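Local coordinates for iron binding protein FbpA (PDB 1Q35) that binds ferric iron and, as a periplasmic solute-binding protein, probably delivers it to the bacterial iron-uptake machinery, at residues 62-67 against 293-298; 120-125 against 148-153; 169-174 against 187-192; 201-206 against 210-215. All blocks are in the same frame, centred on the assembly; numbering follows the deposited sequence. Where two conformers were deposited one is given.

Overall arrangement
Followed from the N terminus, helix 60-68 opens the longest loop, which closes only at helix 294-298 in interaction 1, after 225 intervening residues; the other three contacts nest inside it. Within that loop interaction 2 closes first, joining the segment 120-125, with its 3-10 residues 121-125, to helix 141-168. Interaction 3 follows in series, bringing together the loops at the two ends of helix 178-187, and then interaction 4, between two short helices, 198-205 and 210-214, joined by a short link. None of them cross. Interaction 1 touches interaction 2 through Ile297 and Ala148, and interaction 2 touches interaction 3 through Leu124 and Asn169. Interaction 4 touches none of the others, though its nearest atoms are about 6 Å from those of interaction 3.

Interaction 1 (62-67 against 293-298); sequences RVMEIV and KLEDIA. With EDO (1,2-ethanediol), chain B.
A helix-to-helix surface contact, in which Met64 of helix 60-68 meets Ala298 at the end of helix 294-298, joins two parts of the chain far apart in sequence. CG of Met64 lies 3.5 Å from CB of Ala298, and the methionine CB is only a little farther off, at 3.8 Å, so the alanine methyl rests against the root of the side chain rather than its tip. With CG anti to the carbonyl carbon (chi1 -65°) and further bends at chi2 and chi3, the methionine side chain curls round, and its SD comes 4.3 Å from CG of Glu295. Within the periplasmic-binding-protein fold this pairing brings a helix near the C-terminal end of the chain against one from its early part, and Trp95 touches both Met64 and Glu295. The carboxylate of Glu295 turns to its own segment: NZ of Lys293 forms a salt bridge with OE1 at 3.1 Å, approaching from well above the carboxylate plane. A 1,2-ethanediol molecule, probably from the crystallisation liquor, lies beside the contact; its O2 makes a weak hydrogen bond of 3.4 Å to the carbonyl O of Ala298, while its O1 lies 3.5 Å from CB of Glu65.

Interaction 2 (120-125 against 148-153); sequences DYLDLA and AAMIEH
Met150 reaches out from helix 141-168 and lays its terminal methyl against Leu122, where CE meets the leucine CD2 at 3.5 Å. The partner is a short 3-10 segment, residues 121-125, introduced by an Asx turn at Asp120, and the contact seats this segment on the long helix in the same lobe of the solute-binding fold. Met150 leaves its helix with CG anti to the carbonyl carbon and runs straight on to SD before bending at chi3 (80°); that last bend swings CE across to the leucine, and the two side chains slide past each other in opposite directions. The same methyl also lies 4.0 Å from CG of Leu122 and, more loosely, 4.4 Å from CB of Tyr121. The tyrosine thus meets the methionine with the base of its side chain, while its hydroxyl is hydrogen-bonded to Arg103 O and His228 N. Its side chain is about 10 Å from that of Tyr142, an iron ligand of this protein, though no iron is bound here. Phe162, farther along helix 141-168, touches Met150, and Tyr154 touches Leu122. Two carboxylates hold the segment in shape. OD1 of Asp123 takes the backbone N of Asp120 at 2.9 Å on its anti side, tying Asp123 back to the residue just before the 3-10 segment. In the Asx turn itself, the Leu122 N-H points almost straight at OD1 of Asp120, 2.9 Å away at 176°, meeting that oxygen on its anti side, 30° out of the carboxylate plane.

Interaction 3 (169-174 against 187-192); sequences NLARKP and EGICDY
Two loops that flank helix 178-187 come together beside the Cys134-Cys190 disulfide, with Ala171 on the incoming side facing Ile189 and Cys190 on the outgoing one. The methyl CB of Ala171 is the shared point: it sits 3.4 Å from the carbonyl O of Ile189 and, in one of two conformers of the cysteine, 4.0 Å from CB of Cys190. The sulfur of Cys190 bonds to SG of Cys134 in strand 133-134. Arg172, the residue after Ala171, passes Ile189 at about a right angle, its CD 4.1 Å from CG2 of the isoleucine in one of the two conformers of that side chain. The arginine is extended from CG to NE, so an aliphatic part of the side chain does the touching while the guanidinium travels on, NH2 hydrogen-bonding Gln181 OE1 on helix 178-187. Gly188, with its positive phi (96°), ends that helix in a Schellman motif. Ala184 of the same helix touches Arg172, Ile189 and Cys190 alike, and Ala171 and Asn169 pair by backbone bonds with Val133. The contact across the two segments is thus apolar, apart from the methyl against the Ile189 carbonyl, while the covalent link of Cys190 and the hydrogen bond from Arg172 NH2 run to residues outside the pair.

Interaction 4 (201-206 against 210-215); sequences GKMLDD and KSWAEA
Met203 can be followed outward from helix 198-205 toward helix 210-214, beginning with its CB, which faces the CB of Ala213 at 4.0 Å. CG continues anti to the carbonyl carbon, and SD then comes to the edge of the Trp212 ring, 3.8 Å from CE3 and near the ring plane; the sulfur is 76° off the normal of the six-membered ring, an edge-on Met-aromatic contact. Beyond it the bend at chi3 carries CE away from the Trp212 ring. Leu204 supplies the next contact: although its CB starts away from the other helix, CD2 ends 3.7 Å from the Ala213 methyl. Lys210 crosses Leu204 at about a right angle, its CG 3.5 Å from the carbonyl O of Leu204. Its backbone N makes a weak hydrogen bond to Asp206 O, 2.9 Å long but strongly bent at 127°, across the short link between the helices. These are two consecutive short helices, and the axes of 201-205 and 210-214 approach to 7.4 Å with 128° between their N-to-C directions. Tyr198 and Tyr199, iron ligands of this protein, begin the first helix, and the Met203 side chain is about 5 Å from that of Tyr199. Helix 178-187 touches Met203 through Arg179 and Trp212 through Lys183, helix 279-283 meets Leu204 through Ile280, and strand 216-219 follows directly after Ala215.

Interaction 1 (62-67 against 293-298)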
loop_
_atom_site.group_PDB
_atom_site.type_symbol
_atom_site.label_atom_id
_atom_site.label_comp_id
_atom_site.label_asym_id
_atom_site.label_seq_id
_atom_site.Cartn_x
_atom_site.Cartn_y
_atom_site.Cartn_z
ATOM N N ARG A 62 -4.143 8.299 -2.570
ATOM C CA ARG A 62 -3.427 9.037 -3.614
ATOM C C ARG A 62 -4.147 8.934 -4.956
ATOM O O ARG A 62 -4.253 9.922 -5.692
ATOM C CB ARG A 62 -1.992 8.530 -3.767
ATOM C CG ARG A 62 -1.159 9.285 -4.807
ATOM C CD ARG A 62 -0.775 10.697 -4.403
ATOM N NE ARG A 62 0.367 10.710 -3.497
ATOM C CZ ARG A 62 0.842 11.796 -2.895
ATOM N NH1 ARG A 62 1.888 11.689 -2.088
ATOM N NH2 ARG A 62 0.294 12.989 -3.096
ATOM N N VAL A 63 -4.629 7.742 -5.284
ATOM C CA VAL A 63 -5.400 7.539 -6.505
ATOM C C VAL A 63 -6.581 8.497 -6.559
ATOM O O VAL A 63 -6.803 9.159 -7.576
ATOM C CB VAL A 63 -5.925 6.091 -6.607
ATOM C CG1 VAL A 63 -6.993 5.966 -7.679
ATOM C CG2 VAL A 63 -4.784 5.129 -6.892
ATOM N N MET A 64 -7.335 8.584 -5.471
ATOM C CA MET A 64 -8.525 9.429 -5.454
ATOM C C MET A 64 -8.164 10.911 -5.412
ATOM O O MET A 64 -8.889 11.723 -5.971
ATOM C CB MET A 64 -9.461 9.048 -4.305
ATOM C CG MET A 64 -10.050 7.656 -4.426
ATOM S SD MET A 64 -10.741 7.278 -6.055
ATOM C CE MET A 64 -11.962 8.563 -6.221
ATOM N N GLU A 65 -7.036 11.277 -4.810
ATOM C CA GLU A 65 -6.549 12.655 -4.885
ATOM C C GLU A 65 -6.375 13.059 -6.352
ATOM O O GLU A 65 -6.804 14.139 -6.769
ATOM C CB GLU A 65 -5.217 12.816 -4.146
ATOM C CG GLU A 65 -4.672 14.240 -4.169
ATOM C CD GLU A 65 -3.249 14.356 -3.653
ATOM O OE1 GLU A 65 -2.691 15.477 -3.715
ATOM O OE2 GLU A 65 -2.681 13.342 -3.188
ATOM N N ILE A 66 -5.753 12.179 -7.128
ATOM C CA ILE A 66 -5.476 12.432 -8.541
ATOM C C ILE A 66 -6.771 12.494 -9.345
ATOM O O ILE A 66 -6.989 13.423 -10.131
ATOM C CB ILE A 66 -4.521 11.339 -9.096
ATOM C CG1 ILE A 66 -3.138 11.461 -8.445
ATOM C CG2 ILE A 66 -4.408 11.429 -10.615
ATOM C CD1 ILE A 66 -2.304 10.199 -8.512
ATOM N N VAL A 67 -7.638 11.515 -9.132
ATOM C CA VAL A 67 -8.882 11.403 -9.878
ATOM C C VAL A 67 -9.836 12.556 -9.534
ATOM O O VAL A 67 -10.432 13.153 -10.437
ATOM C CB VAL A 67 -9.527 10.022 -9.632
ATOM C CG1 VAL A 67 -10.938 9.948 -10.201
ATOM C CG2 VAL A 67 -8.648 8.928 -10.246
ATOM N N LYS A 293 -15.430 -0.435 1.135
ATOM C CA LYS A 293 -15.141 -0.100 -0.253
ATOM C C LYS A 293 -13.902 0.791 -0.321
ATOM O O LYS A 293 -13.710 1.662 0.527
ATOM C CB LYS A 293 -16.319 0.633 -0.882
ATOM C CG LYS A 293 -17.514 -0.225 -1.207
ATOM C CD LYS A 293 -17.983 -0.002 -2.647
ATOM C CE LYS A 293 -18.272 1.466 -2.964
ATOM N NZ LYS A 293 -17.546 1.953 -4.178
ATOM N N LEU A 294 -13.086 0.605 -1.355
ATOM C CA LEU A 294 -11.844 1.359 -1.493
ATOM C C LEU A 294 -12.077 2.870 -1.442
ATOM O O LEU A 294 -11.351 3.583 -0.757
ATOM C CB LEU A 294 -11.121 0.957 -2.784
ATOM C CG LEU A 294 -10.417 -0.405 -2.729
ATOM C CD1 LEU A 294 -10.023 -0.886 -4.126
ATOM C CD2 LEU A 294 -9.191 -0.357 -1.816
ATOM N N GLU A 295 -13.102 3.359 -2.137
ATOM C CA GLU A 295 -13.393 4.792 -2.151
ATOM C C GLU A 295 -13.777 5.316 -0.775
ATOM O O GLU A 295 -13.560 6.488 -0.484
ATOM C CB GLU A 295 -14.507 5.121 -3.147
ATOM C CG GLU A 295 -14.096 4.997 -4.607
ATOM C CD GLU A 295 -14.427 3.645 -5.217
ATOM O OE1 GLU A 295 -14.582 2.644 -4.481
ATOM O OE2 GLU A 295 -14.518 3.580 -6.459
ATOM N N ASP A 296 -14.356 4.457 0.057
ATOM C CA ASP A 296 -14.750 4.848 1.404
ATOM C C ASP A 296 -13.574 4.914 2.382
ATOM O O ASP A 296 -13.710 5.499 3.448
ATOM C CB ASP A 296 -15.860 3.942 1.920
ATOM C CG ASP A 296 -17.154 4.136 1.164
ATOM O OD1 ASP A 296 -17.476 5.294 0.823
ATOM O OD2 ASP A 296 -17.884 3.174 0.869
ATOM N N ILE A 297 -12.435 4.320 2.029
ATOM C CA ILE A 297 -11.182 4.594 2.734
ATOM C C ILE A 297 -10.736 6.015 2.381
ATOM O O ILE A 297 -10.555 6.861 3.260
ATOM C CB ILE A 297 -10.077 3.575 2.348
ATOM C CG1 ILE A 297 -10.490 2.151 2.730
ATOM C CG2 ILE A 297 -8.744 3.955 3.005
ATOM C CD1 ILE A 297 -9.591 1.083 2.128
ATOM N N ALA A 298 -10.570 6.272 1.084
ATOM C CA ALA A 298 -10.021 7.539 0.616
ATOM C C ALA A 298 -10.836 8.743 1.072
ATOM O O ALA A 298 -10.288 9.801 1.346
ATOM C CB ALA A 298 -9.897 7.533 -0.902
HETATM C C1 EDO B . -7.489 12.432 -0.702
HETATM O O1 EDO B . -7.433 13.599 -1.509
HETATM C C2 EDO B . -8.630 11.552 -1.188
HETATM O O2 EDO B . -9.869 12.217 -0.977
#

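Interaction 2 (120-125 against 148-153)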
loop_
_atom_site.group_PDB
_atom_site.type_symbol
_atom_site.label_atom_id
_atom_site.label_comp_id
_atom_site.label_asym_id
_atom_site.label_seq_id
_atom_site.Cartn_x
_atom_site.Cartn_y
_atom_site.Cartn_z
ATOM N N ASP A 120 -7.157 -7.004 17.227
ATOM C CA ASP A 120 -7.528 -5.866 16.393
ATOM C C ASP A 120 -6.404 -4.834 16.450
ATOM O O ASP A 120 -5.677 -4.754 17.441
ATOM C CB ASP A 120 -8.815 -5.271 16.972
ATOM C CG ASP A 120 -9.541 -4.344 16.025
ATOM O OD1 ASP A 120 -8.961 -3.331 15.573
ATOM O OD2 ASP A 120 -10.740 -4.539 15.741
ATOM N N TYR A 121 -6.265 -4.028 15.398
ATOM C CA TYR A 121 -5.449 -2.807 15.476
ATOM C C TYR A 121 -5.696 -2.052 16.782
ATOM O O TYR A 121 -4.759 -1.572 17.410
ATOM C CB TYR A 121 -5.746 -1.866 14.300
ATOM C CG TYR A 121 -5.554 -2.523 12.958
ATOM C CD1 TYR A 121 -4.296 -2.618 12.376
ATOM C CD2 TYR A 121 -6.631 -3.090 12.283
ATOM C CE1 TYR A 121 -4.119 -3.243 11.150
ATOM C CE2 TYR A 121 -6.460 -3.724 11.065
ATOM C CZ TYR A 121 -5.208 -3.793 10.504
ATOM O OH TYR A 121 -5.044 -4.438 9.304
ATOM N N LEU A 122 -6.963 -1.947 17.170
ATOM C CA LEU A 122 -7.361 -1.212 18.370
ATOM C C LEU A 122 -6.659 -1.682 19.630
ATOM O O LEU A 122 -6.451 -0.896 20.556
ATOM C CB LEU A 122 -8.869 -1.328 18.589
ATOM C CG LEU A 122 -9.757 -0.596 17.590
ATOM C CD1 LEU A 122 -11.189 -1.068 17.738
ATOM C CD2 LEU A 122 -9.656 0.915 17.781
ATOM N N ASP A 123 -6.323 -2.963 19.698
ATOM C CA ASP A 123 -5.661 -3.501 20.883
ATOM C C ASP A 123 -4.293 -2.867 21.125
ATOM O O ASP A 123 -3.867 -2.756 22.271
ATOM C CB ASP A 123 -5.605 -5.026 20.809
ATOM C CG ASP A 123 -6.982 -5.628 20.905
ATOM O OD1 ASP A 123 -7.380 -6.384 20.018
ATOM O OD2 ASP A 123 -7.790 -5.333 21.808
ATOM N N LEU A 124 -3.630 -2.415 20.065
ATOM C CA LEU A 124 -2.319 -1.772 20.187
ATOM C C LEU A 124 -2.334 -0.450 20.959
ATOM O O LEU A 124 -1.276 0.030 21.355
ATOM C CB LEU A 124 -1.691 -1.554 18.806
ATOM C CG LEU A 124 -1.409 -2.808 17.974
ATOM C CD1 LEU A 124 -0.861 -2.397 16.615
ATOM C CD2 LEU A 124 -0.444 -3.735 18.688
ATOM N N ALA A 125 -3.516 0.129 21.166
ATOM C CA ALA A 125 -3.663 1.363 21.940
ATOM C C ALA A 125 -3.935 1.114 23.424
ATOM O O ALA A 125 -4.013 2.065 24.202
ATOM C CB ALA A 125 -4.779 2.215 21.350
ATOM N N ALA A 148 -8.001 6.163 8.183
ATOM C CA ALA A 148 -9.171 6.597 7.432
ATOM C C ALA A 148 -10.256 5.524 7.427
ATOM O O ALA A 148 -11.430 5.828 7.611
ATOM C CB ALA A 148 -8.776 6.957 6.017
ATOM N N ALA A 149 -9.861 4.266 7.236
ATOM C CA ALA A 149 -10.808 3.160 7.338
ATOM C C ALA A 149 -11.403 3.109 8.746
ATOM O O ALA A 149 -12.603 2.897 8.919
ATOM C CB ALA A 149 -10.139 1.839 7.000
ATOM N N MET A 150 -10.565 3.323 9.757
ATOM C CA MET A 150 -11.031 3.313 11.135
ATOM C C MET A 150 -12.064 4.421 11.374
ATOM O O MET A 150 -13.035 4.203 12.086
ATOM C CB MET A 150 -9.850 3.401 12.101
ATOM C CG MET A 150 -8.944 2.174 12.006
ATOM S SD MET A 150 -7.509 2.189 13.072
ATOM C CE MET A 150 -8.267 1.690 14.625
ATOM N N ILE A 151 -11.896 5.588 10.761
ATOM C CA ILE A 151 -12.904 6.639 10.874
ATOM C C ILE A 151 -14.248 6.191 10.285
ATOM O O ILE A 151 -15.302 6.446 10.861
ATOM C CB ILE A 151 -12.428 7.953 10.222
ATOM C CG1 ILE A 151 -11.296 8.578 11.043
ATOM C CG2 ILE A 151 -13.599 8.939 10.069
ATOM C CD1 ILE A 151 -10.629 9.748 10.361
ATOM N N GLU A 152 -14.221 5.515 9.146
ATOM C CA GLU A 152 -15.460 4.991 8.565
ATOM C C GLU A 152 -16.180 4.076 9.558
ATOM O O GLU A 152 -17.403 4.131 9.700
ATOM C CB GLU A 152 -15.169 4.237 7.262
ATOM C CG GLU A 152 -16.407 3.836 6.470
ATOM C CD GLU A 152 -17.037 4.970 5.679
ATOM O OE1 GLU A 152 -16.678 6.150 5.881
ATOM O OE2 GLU A 152 -17.919 4.677 4.838
ATOM N N HIS A 153 -15.416 3.237 10.250
ATOM C CA HIS A 153 -15.983 2.255 11.166
ATOM C C HIS A 153 -16.384 2.829 12.521
ATOM O O HIS A 153 -17.322 2.331 13.134
ATOM C CB HIS A 153 -14.990 1.113 11.410
ATOM C CG HIS A 153 -14.607 0.353 10.179
ATOM N ND1 HIS A 153 -15.521 -0.062 9.231
ATOM C CD2 HIS A 153 -13.402 -0.088 9.758
ATOM C CE1 HIS A 153 -14.887 -0.718 8.275
ATOM N NE2 HIS A 153 -13.600 -0.746 8.569
#

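Interaction 3 (169-174 against 187-192)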
loop_
_atom_site.group_PDB
_atom_site.type_symbol
_atom_site.label_atom_id
_atom_site.label_comp_id
_atom_site.label_asym_id
_atom_site.label_seq_id
_atom_site.Cartn_x
_atom_site.Cartn_y
_atom_site.Cartn_z
ATOM N N ASN A 169 2.028 4.323 23.429
ATOM C CA ASN A 169 2.652 3.006 23.520
ATOM C C ASN A 169 3.901 2.820 22.664
ATOM O O ASN A 169 4.495 1.744 22.668
ATOM C CB ASN A 169 1.625 1.920 23.172
ATOM C CG ASN A 169 0.567 1.751 24.245
ATOM O OD1 ASN A 169 0.718 2.243 25.372
ATOM N ND2 ASN A 169 -0.502 1.038 23.916
ATOM N N LEU A 170 4.325 3.859 21.955
ATOM C CA LEU A 170 5.481 3.737 21.076
ATOM C C LEU A 170 6.774 3.565 21.873
ATOM O O LEU A 170 6.985 4.231 22.898
ATOM C CB LEU A 170 5.601 4.942 20.146
ATOM C CG LEU A 170 4.425 5.142 19.183
ATOM C CD1 LEU A 170 4.673 6.333 18.297
ATOM C CD2 LEU A 170 4.131 3.897 18.341
ATOM N N ALA A 171 7.629 2.674 21.379
ATOM C CA ALA A 171 8.919 2.374 21.990
ATOM C C ALA A 171 9.977 3.384 21.580
ATOM O O ALA A 171 10.995 3.527 22.261
ATOM C CB ALA A 171 9.363 0.980 21.583
ATOM N N ARG A 172 9.757 4.052 20.454
ATOM C CA ARG A 172 10.678 5.051 19.939
ATOM C C ARG A 172 9.921 6.025 19.041
ATOM O O ARG A 172 8.807 5.742 18.580
ATOM C CB ARG A 172 11.797 4.380 19.141
ATOM C CG ARG A 172 11.342 3.752 17.833
ATOM C CD ARG A 172 12.444 3.026 17.088
ATOM N NE ARG A 172 11.980 2.535 15.794
ATOM C CZ ARG A 172 12.761 1.960 14.889
ATOM N NH1 ARG A 172 14.051 1.775 15.132
ATOM N NH2 ARG A 172 12.245 1.552 13.742
ATOM N N LYS A 173 10.539 7.165 18.777
ATOM C CA LYS A 173 10.004 8.143 17.844
ATOM C C LYS A 173 9.780 7.485 16.481
ATOM O O LYS A 173 10.662 6.778 15.989
ATOM C CB LYS A 173 10.995 9.301 17.704
ATOM C CG LYS A 173 10.515 10.435 16.833
ATOM C CD LYS A 173 11.470 11.621 16.908
ATOM C CE LYS A 173 11.210 12.618 15.796
ATOM N NZ LYS A 173 9.857 13.225 15.883
ATOM N N PRO A 174 8.614 7.687 15.861
ATOM C CA PRO A 174 8.393 7.155 14.512
ATOM C C PRO A 174 9.524 7.521 13.554
ATOM O O PRO A 174 9.915 8.684 13.452
ATOM C CB PRO A 174 7.062 7.793 14.103
ATOM C CG PRO A 174 6.341 7.937 15.375
ATOM C CD PRO A 174 7.404 8.356 16.374
ATOM N N GLU A 187 15.985 -6.563 16.854
ATOM C CA GLU A 187 16.970 -6.011 17.790
ATOM C C GLU A 187 16.463 -5.918 19.234
ATOM O O GLU A 187 17.248 -5.695 20.150
ATOM C CB GLU A 187 17.442 -4.640 17.307
ATOM C CG GLU A 187 18.266 -4.710 16.032
ATOM C CD GLU A 187 18.676 -3.348 15.501
ATOM O OE1 GLU A 187 19.335 -3.309 14.443
ATOM O OE2 GLU A 187 18.344 -2.321 16.129
ATOM N N GLY A 188 15.162 -6.093 19.445
ATOM C CA GLY A 188 14.582 -6.083 20.775
ATOM C C GLY A 188 13.998 -4.752 21.214
ATOM O O GLY A 188 13.525 -4.638 22.334
ATOM N N ILE A 189 14.014 -3.757 20.333
ATOM C CA ILE A 189 13.516 -2.416 20.648
ATOM C C ILE A 189 12.002 -2.399 20.809
ATOM O O ILE A 189 11.457 -1.668 21.629
ATOM C CB ILE A 189 13.939 -1.421 19.537
ATOM C CG1 ILE A 189 15.464 -1.244 19.514
ATOM C CG2 ILE A 189 13.228 -0.080 19.700
ATOM C CD1 ILE A 189 16.058 -0.665 20.787
ATOM N N CYS A 190 11.318 -3.194 20.007
ATOM C CA CYS A 190 9.873 -3.293 20.151
ATOM C C CYS A 190 9.401 -4.703 19.862
ATOM O O CYS A 190 10.154 -5.548 19.376
ATOM C CB CYS A 190 9.157 -2.284 19.258
ATOM S SG CYS A 190 9.907 -2.111 17.642
ATOM N N ASP A 191 8.139 -4.931 20.189
ATOM C CA ASP A 191 7.527 -6.247 20.138
ATOM C C ASP A 191 6.376 -6.352 19.145
ATOM O O ASP A 191 5.982 -7.459 18.798
ATOM C CB ASP A 191 6.990 -6.607 21.523
ATOM C CG ASP A 191 8.082 -6.797 22.557
ATOM O OD1 ASP A 191 9.278 -6.756 22.205
ATOM O OD2 ASP A 191 7.804 -7.006 23.755
ATOM N N TYR A 192 5.814 -5.207 18.751
ATOM C CA TYR A 192 4.697 -5.114 17.809
ATOM C C TYR A 192 5.014 -4.006 16.828
ATOM O O TYR A 192 5.488 -2.947 17.232
ATOM C CB TYR A 192 3.392 -4.733 18.522
ATOM C CG TYR A 192 2.978 -5.670 19.638
ATOM C CD1 TYR A 192 3.569 -5.588 20.897
ATOM C CD2 TYR A 192 1.984 -6.628 19.445
ATOM C CE1 TYR A 192 3.204 -6.448 21.923
ATOM C CE2 TYR A 192 1.610 -7.490 20.470
ATOM C CZ TYR A 192 2.232 -7.397 21.703
ATOM O OH TYR A 192 1.871 -8.258 22.711
#

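Interaction 4 (201-206 against 210-215)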
loop_
_atom_site.group_PDB
_atom_site.type_symbol
_atom_site.label_atom_id
_atom_site.label_comp_id
_atom_site.label_asym_id
_atom_site.label_seq_id
_atom_site.Cartn_x
_atom_site.Cartn_y
_atom_site.Cartn_z
ATOM N N GLY A 201 7.793 -10.955 2.820
ATOM C CA GLY A 201 8.371 -11.770 1.765
ATOM C C GLY A 201 9.620 -11.161 1.152
ATOM O O GLY A 201 10.596 -11.864 0.883
ATOM N N LYS A 202 9.608 -9.852 0.932
ATOM C CA LYS A 202 10.796 -9.168 0.434
ATOM C C LYS A 202 11.984 -9.365 1.377
ATOM O O LYS A 202 13.097 -9.610 0.926
ATOM C CB LYS A 202 10.533 -7.675 0.242
ATOM C CG LYS A 202 9.556 -7.333 -0.883
ATOM C CD LYS A 202 9.984 -7.864 -2.249
ATOM C CE LYS A 202 11.317 -7.291 -2.716
ATOM N NZ LYS A 202 11.831 -7.958 -3.940
ATOM N N MET A 203 11.756 -9.258 2.682
ATOM C CA MET A 203 12.834 -9.430 3.663
ATOM C C MET A 203 13.351 -10.866 3.654
ATOM O O MET A 203 14.562 -11.093 3.684
ATOM C CB MET A 203 12.374 -9.026 5.065
ATOM C CG MET A 203 12.223 -7.525 5.234
ATOM S SD MET A 203 11.776 -7.006 6.906
ATOM C CE MET A 203 10.091 -7.622 7.035
ATOM N N LEU A 204 12.448 -11.837 3.584
ATOM C CA LEU A 204 12.847 -13.244 3.546
ATOM C C LEU A 204 13.720 -13.567 2.329
ATOM O O LEU A 204 14.608 -14.416 2.417
ATOM C CB LEU A 204 11.623 -14.160 3.564
ATOM C CG LEU A 204 10.903 -14.278 4.909
ATOM C CD1 LEU A 204 9.553 -14.965 4.748
ATOM C CD2 LEU A 204 11.774 -15.022 5.922
ATOM N N ASP A 205 13.474 -12.883 1.210
ATOM C CA ASP A 205 14.217 -13.102 -0.036
ATOM C C ASP A 205 15.583 -12.412 -0.051
ATOM O O ASP A 205 16.395 -12.673 -0.939
ATOM C CB ASP A 205 13.417 -12.577 -1.240
ATOM C CG ASP A 205 12.339 -13.529 -1.719
ATOM O OD1 ASP A 205 12.225 -14.679 -1.235
ATOM O OD2 ASP A 205 11.548 -13.189 -2.628
ATOM N N ASP A 206 15.820 -11.511 0.898
ATOM C CA ASP A 206 17.032 -10.697 0.949
ATOM C C ASP A 206 17.989 -11.269 1.991
ATOM O O ASP A 206 17.620 -11.435 3.146
ATOM C CB ASP A 206 16.659 -9.252 1.303
ATOM C CG ASP A 206 17.762 -8.252 0.989
ATOM O OD1 ASP A 206 18.953 -8.607 1.091
ATOM O OD2 ASP A 206 17.527 -7.076 0.647
ATOM N N LYS A 210 16.725 -11.174 5.912
ATOM C CA LYS A 210 15.982 -12.387 6.236
ATOM C C LYS A 210 15.942 -12.626 7.750
ATOM O O LYS A 210 14.940 -13.093 8.275
ATOM C CB LYS A 210 16.595 -13.582 5.508
ATOM C CG LYS A 210 15.862 -14.903 5.643
ATOM C CD LYS A 210 16.811 -16.101 5.506
ATOM C CE LYS A 210 17.862 -15.945 4.412
ATOM N NZ LYS A 210 19.193 -15.554 4.971
ATOM N N SER A 211 17.019 -12.278 8.449
ATOM C CA SER A 211 17.067 -12.422 9.906
ATOM C C SER A 211 16.054 -11.516 10.611
ATOM O O SER A 211 15.582 -11.843 11.702
ATOM C CB SER A 211 18.480 -12.150 10.448
ATOM O OG SER A 211 18.858 -10.798 10.287
ATOM N N TRP A 212 15.721 -10.386 9.990
ATOM C CA TRP A 212 14.694 -9.500 10.535
ATOM C C TRP A 212 13.342 -10.213 10.511
ATOM O O TRP A 212 12.651 -10.290 11.526
ATOM C CB TRP A 212 14.586 -8.182 9.759
ATOM C CG TRP A 212 15.867 -7.435 9.505
ATOM C CD1 TRP A 212 17.128 -7.739 9.954
ATOM C CD2 TRP A 212 15.999 -6.248 8.724
ATOM N NE1 TRP A 212 18.028 -6.813 9.486
ATOM C CE2 TRP A 212 17.363 -5.885 8.729
ATOM C CE3 TRP A 212 15.098 -5.449 8.010
ATOM C CZ2 TRP A 212 17.843 -4.758 8.059
ATOM C CZ3 TRP A 212 15.573 -4.332 7.345
ATOM C CH2 TRP A 212 16.934 -3.996 7.374
ATOM N N ALA A 213 12.980 -10.744 9.346
ATOM C CA ALA A 213 11.724 -11.470 9.194
ATOM C C ALA A 213 11.673 -12.706 10.082
ATOM O O ALA A 213 10.640 -12.999 10.661
ATOM C CB ALA A 213 11.501 -11.852 7.742
ATOM N N GLU A 214 12.792 -13.424 10.193
ATOM C CA GLU A 214 12.843 -14.643 10.995
ATOM C C GLU A 214 12.602 -14.391 12.482
ATOM O O GLU A 214 12.168 -15.291 13.194
ATOM C CB GLU A 214 14.180 -15.368 10.787
ATOM C CG GLU A 214 14.292 -16.014 9.413
ATOM C CD GLU A 214 15.697 -16.464 9.048
ATOM O OE1 GLU A 214 15.808 -17.279 8.111
ATOM O OE2 GLU A 214 16.681 -16.011 9.672
ATOM N N ALA A 215 12.872 -13.170 12.936
ATOM C CA ALA A 215 12.625 -12.774 14.320
ATOM C C ALA A 215 11.188 -12.323 14.579
ATOM O O ALA A 215 10.851 -11.990 15.705
ATOM C CB ALA A 215 13.578 -11.673 14.713
#